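Local coordinates for protein pilin (Clostridioides difficile, PDB 6T8S) that serves as the major type IV pilin, the subunit that probably polymerises into the surface pili of this bacterium, at residues V90-E94 with A95-K99; S102-E106 with N107-T111. One frame throughout, in Å; residues are numbered along the deposited sequence.

Contact 1 of 2, residues V90-E94 with A95-K99; sequences VTLTE and AQSAK
Thr93 and Gln96 trade hydrogen bonds across the first turn of helix 94-104, a capping box with Thr93 as the N-cap. In one direction Gln96 N donates to Thr93 OG1 at 3.1 Å; the hydroxyl reaches it because chi1 of 70° sets OG1 between the backbone N and the carbonyl carbon. In the other, Thr93 N donates to Gln96 OE1 at 2.9 Å, in the plane of the amide and on a lone pair, with an N-H...O angle of 162°. The glutamine bends back beside its own backbone N and then runs extended, which brings OE1 back to Thr93 N. Water 1 accepts from Gln96 NE2 and donates to Thr91 O, while Asn12 O takes a further bond from NE2; with both ends engaged, the amide's orientation is probably fixed. Helical backbone bonding follows at once, Ser97 N to Thr93 O at 3.0 Å and Ala98 N to Glu94 O at 2.9 Å. The apolar contact is small, Leu92 CD2 lying 3.7 Å from Gln96 CB. Separately, Leu92 CB lies against the hydroxyl of Ser97, 3.6 Å from OG, which is hydrogen-bonded to Thr126 O. Leu92 otherwise packs on Val128 and Leu133 of strand 128-138, the antiparallel neighbour of strand 90-92. Strand 90-92 and helix segment 95-99 stand at 98° to each other, with Gln96 resting on Val16 of the long helix 9-37.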
loop_
_atom_site.group_PDB
_atom_site.type_symbol
_atom_site.label_atom_id
_atom_site.label_comp_id
_atom_site.label_asym_id
_atom_site.label_seq_id
_atom_site.Cartn_x
_atom_site.Cartn_y
_atom_site.Cartn_z
ATOM N N VAL A 90 -1.813 -3.524 9.568
ATOM C CA VAL A 90 -3.035 -4.115 8.954
ATOM C C VAL A 90 -3.395 -5.394 9.702
ATOM O O VAL A 90 -2.502 -6.022 10.323
ATOM C CB VAL A 90 -2.852 -4.387 7.453
ATOM C CG1 VAL A 90 -2.305 -3.173 6.727
ATOM C CG2 VAL A 90 -2.011 -5.617 7.180
ATOM N N THR A 91 -4.660 -5.791 9.601
ATOM C CA THR A 91 -5.118 -7.135 10.002
ATOM C C THR A 91 -5.765 -7.804 8.783
ATOM O O THR A 91 -6.645 -7.181 8.168
ATOM C CB THR A 91 -6.018 -7.047 11.239
ATOM O OG1 THR A 91 -5.213 -6.505 12.288
ATOM C CG2 THR A 91 -6.565 -8.393 11.657
ATOM N N LEU A 92 -5.319 -9.018 8.466
ATOM C CA LEU A 92 -5.829 -9.840 7.338
ATOM C C LEU A 92 -6.065 -11.271 7.813
ATOM O O LEU A 92 -5.120 -11.911 8.330
ATOM C CB LEU A 92 -4.829 -9.815 6.175
ATOM C CG LEU A 92 -4.617 -8.453 5.512
ATOM C CD1 LEU A 92 -3.431 -8.491 4.556
ATOM C CD2 LEU A 92 -5.883 -8.010 4.784
ATOM N N THR A 93 -7.280 -11.766 7.610
ATOM C CA THR A 93 -7.570 -13.218 7.577
ATOM C C THR A 93 -6.947 -13.826 6.314
ATOM O O THR A 93 -6.571 -13.064 5.393
ATOM C CB THR A 93 -9.080 -13.454 7.637
ATOM O OG1 THR A 93 -9.607 -13.005 6.385
ATOM C CG2 THR A 93 -9.731 -12.746 8.806
ATOM N N GLU A 94 -6.867 -15.156 6.248
ATOM C CA GLU A 94 -6.413 -15.876 5.036
ATOM C C GLU A 94 -7.335 -15.522 3.864
ATOM O O GLU A 94 -6.814 -15.265 2.757
ATOM C CB GLU A 94 -6.398 -17.384 5.283
ATOM C CG GLU A 94 -5.349 -17.804 6.296
ATOM C CD GLU A 94 -5.160 -19.307 6.436
ATOM O OE1 GLU A 94 -5.493 -20.047 5.482
ATOM O OE2 GLU A 94 -4.680 -19.729 7.502
ATOM N N ALA A 95 -8.650 -15.467 4.097
ATOM C CA ALA A 95 -9.643 -15.148 3.042
ATOM C C ALA A 95 -9.396 -13.724 2.516
ATOM O O ALA A 95 -9.520 -13.515 1.286
ATOM C CB ALA A 95 -11.051 -15.325 3.555
ATOM N N GLN A 96 -9.034 -12.775 3.386
ATOM C CA GLN A 96 -8.721 -11.382 2.960
ATOM C C GLN A 96 -7.435 -11.365 2.122
ATOM O O GLN A 96 -7.415 -10.704 1.047
ATOM C CB GLN A 96 -8.601 -10.452 4.161
ATOM C CG GLN A 96 -9.936 -10.096 4.808
ATOM C CD GLN A 96 -9.739 -9.201 6.003
ATOM O OE1 GLN A 96 -9.053 -9.557 6.964
ATOM N NE2 GLN A 96 -10.331 -8.018 5.956
ATOM N N SER A 97 -6.393 -12.071 2.565
ATOM C CA SER A 97 -5.113 -12.173 1.821
ATOM C C SER A 97 -5.369 -12.751 0.427
ATOM O O SER A 97 -4.821 -12.206 -0.572
ATOM C CB SER A 97 -4.101 -12.990 2.594
ATOM O OG SER A 97 -3.752 -12.309 3.777
ATOM N N ALA A 98 -6.167 -13.819 0.361
ATOM C CA ALA A 98 -6.525 -14.526 -0.887
ATOM C C ALA A 98 -7.197 -13.551 -1.860
ATOM O O ALA A 98 -6.821 -13.533 -3.056
ATOM C CB ALA A 98 -7.405 -15.710 -0.574
ATOM N N LYS A 99 -8.139 -12.743 -1.376
ATOM C CA LYS A 99 -8.857 -11.796 -2.264
ATOM C C LYS A 99 -7.882 -10.729 -2.771
ATOM O O LYS A 99 -7.879 -10.418 -3.990
ATOM C CB LYS A 99 -10.037 -11.128 -1.554
ATOM C CG LYS A 99 -10.660 -10.011 -2.378
ATOM C CD LYS A 99 -11.998 -9.546 -1.886
ATOM C CE LYS A 99 -12.567 -8.414 -2.719
ATOM N NZ LYS A 99 -12.750 -8.790 -4.147
HETATM O O HOH W 1 -9.221 -6.158 8.080
#

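Contact 2 of 2, residues S102-E106 with N107-T111; sequences SDIGE and NKIYT
Between Ile104, last in its helix, and Ile109, the first strand residue, the backbone makes a short loop, with positive phi at both Gly105 (87°) and Asn107 (62°). Water 2 bridges this loop, donating to Gly105 O at 2.8 Å and accepting from Ile109 N at 2.9 Å, and thereby links the end of the helix to the start of the strand. The apolar contact is made by one branch of Ile104. Its CG2, set anti to the backbone N, meets Lys108 CB at 3.8 Å and Lys108 CD at 4.0 Å, and the two side chains cross at a slant. The same methyl is 4.2 Å from Ile109 CD1. The CB and CD methylenes of Lys108 thus pack on Ile104, while the chain, bent at chi2 and chi4, leads NZ away. Glu106 and Asn107, both exposed, lie alongside each other and point the same way, carboxylate stacked on amide with their planes 21° apart. Water 3 joins them at their ends, giving one proton to Glu106 OE1 at 2.7 Å and the other to Asn107 OD1 at 2.9 Å. Beyond the loop, Ile109 packs back on Leu100 and Leu101 of helix 94-104 and on Leu122, and strand 109-110 pairs antiparallel with strand 128-138.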
loop_
_atom_site.group_PDB
_atom_site.type_symbol
_atom_site.label_atom_id
_atom_site.label_comp_id
_atom_site.label_asym_id
_atom_site.label_seq_id
_atom_site.Cartn_x
_atom_site.Cartn_y
_atom_site.Cartn_z
ATOM N N SER A 102 -5.693 -12.246 -5.409
ATOM C CA SER A 102 -6.493 -12.565 -6.620
ATOM C C SER A 102 -6.714 -11.286 -7.433
ATOM O O SER A 102 -6.728 -11.351 -8.667
ATOM C CB SER A 102 -7.808 -13.203 -6.270
ATOM O OG SER A 102 -7.599 -14.513 -5.798
ATOM N N ASP A 103 -6.896 -10.154 -6.754
ATOM C CA ASP A 103 -7.307 -8.894 -7.418
ATOM C C ASP A 103 -6.089 -8.138 -7.950
ATOM O O ASP A 103 -6.207 -7.554 -9.038
ATOM C CB ASP A 103 -8.192 -8.064 -6.489
ATOM C CG ASP A 103 -9.576 -8.646 -6.273
ATOM O OD1 ASP A 103 -10.042 -9.422 -7.154
ATOM O OD2 ASP A 103 -10.175 -8.333 -5.213
ATOM N N ILE A 104 -4.973 -8.122 -7.216
ATOM C CA ILE A 104 -3.768 -7.313 -7.532
ATOM C C ILE A 104 -2.738 -8.179 -8.285
ATOM O O ILE A 104 -1.991 -7.600 -9.101
ATOM C CB ILE A 104 -3.228 -6.665 -6.238
ATOM C CG1 ILE A 104 -4.190 -5.564 -5.777
ATOM C CG2 ILE A 104 -1.798 -6.157 -6.388
ATOM C CD1 ILE A 104 -3.845 -4.958 -4.441
ATOM N N GLY A 105 -2.678 -9.474 -7.985
ATOM C CA GLY A 105 -1.748 -10.426 -8.618
ATOM C C GLY A 105 -0.404 -10.466 -7.917
ATOM O O GLY A 105 -0.269 -9.870 -6.838
ATOM N N GLU A 106 0.562 -11.168 -8.509
ATOM C CA GLU A 106 1.843 -11.529 -7.854
ATOM C C GLU A 106 2.861 -10.378 -7.889
ATOM O O GLU A 106 2.710 -9.420 -8.681
ATOM C CB GLU A 106 2.455 -12.757 -8.537
ATOM C CG GLU A 106 3.004 -12.460 -9.921
ATOM C CD GLU A 106 3.974 -13.500 -10.459
ATOM O OE1 GLU A 106 4.256 -14.488 -9.737
ATOM O OE2 GLU A 106 4.388 -13.353 -11.627
ATOM N N ASN A 107 3.908 -10.514 -7.067
ATOM C CA ASN A 107 5.113 -9.646 -7.050
ATOM C C ASN A 107 4.750 -8.199 -6.701
ATOM O O ASN A 107 5.493 -7.293 -7.114
ATOM C CB ASN A 107 5.855 -9.711 -8.386
ATOM C CG ASN A 107 6.434 -11.078 -8.664
ATOM O OD1 ASN A 107 6.696 -11.846 -7.742
ATOM N ND2 ASN A 107 6.626 -11.385 -9.935
ATOM N N LYS A 108 3.695 -7.976 -5.914
ATOM C CA LYS A 108 3.311 -6.608 -5.500
ATOM C C LYS A 108 3.178 -6.491 -3.982
ATOM O O LYS A 108 3.553 -5.425 -3.483
ATOM C CB LYS A 108 2.029 -6.193 -6.230
ATOM C CG LYS A 108 2.191 -6.091 -7.747
ATOM C CD LYS A 108 1.461 -4.937 -8.369
ATOM C CE LYS A 108 1.528 -4.909 -9.885
ATOM N NZ LYS A 108 2.882 -4.565 -10.368
ATOM N N ILE A 109 2.620 -7.492 -3.294
ATOM C CA ILE A 109 2.240 -7.375 -1.854
ATOM C C ILE A 109 3.275 -8.102 -0.991
ATOM O O ILE A 109 3.475 -9.323 -1.188
ATOM C CB ILE A 109 0.812 -7.892 -1.596
ATOM C CG1 ILE A 109 -0.187 -7.329 -2.613
ATOM C CG2 ILE A 109 0.405 -7.586 -0.160
ATOM C CD1 ILE A 109 -1.470 -8.105 -2.671
ATOM N N TYR A 110 3.882 -7.386 -0.045
ATOM C CA TYR A 110 5.002 -7.886 0.800
ATOM C C TYR A 110 4.707 -7.575 2.272
ATOM O O TYR A 110 4.088 -6.525 2.576
ATOM C CB TYR A 110 6.326 -7.303 0.282
ATOM C CG TYR A 110 6.699 -7.786 -1.099
ATOM C CD1 TYR A 110 7.446 -8.941 -1.283
ATOM C CD2 TYR A 110 6.238 -7.136 -2.235
ATOM C CE1 TYR A 110 7.763 -9.407 -2.553
ATOM C CE2 TYR A 110 6.523 -7.603 -3.511
ATOM C CZ TYR A 110 7.302 -8.734 -3.678
ATOM O OH TYR A 110 7.591 -9.221 -4.929
ATOM N N THR A 111 5.136 -8.474 3.165
ATOM C CA THR A 111 4.983 -8.342 4.640
ATOM C C THR A 111 6.248 -7.745 5.275
ATOM O O THR A 111 6.196 -7.426 6.477
ATOM C CB THR A 111 4.595 -9.690 5.255
ATOM O OG1 THR A 111 5.584 -10.661 4.919
ATOM C CG2 THR A 111 3.246 -10.172 4.765
HETATM O O HOH W 2 1.583 -9.756 -4.770
HETATM O O HOH W 3 6.683 -14.646 -8.660
#

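Helix 94-104 is common to both contacts: contact 1 starts it and contact 2 ends it, one after the other along the chain, their centres about 12 Å apart. At each end the chain comes from or goes to a short strand, 90-92 before and 109-110 after, and both of these pair antiparallel with strand 128-138. The helix is therefore a connection that leaves the sheet and returns to the same long strand, but to a different part of it: Val90 pairs with Lys131 and Leu92 with Val128, whereas Lys108 pairs with Val136 and Tyr110 with Tyr134. Along helix 9-37, Gln96 and Lys99 touch Val16, and Asp103 comes near Glu20.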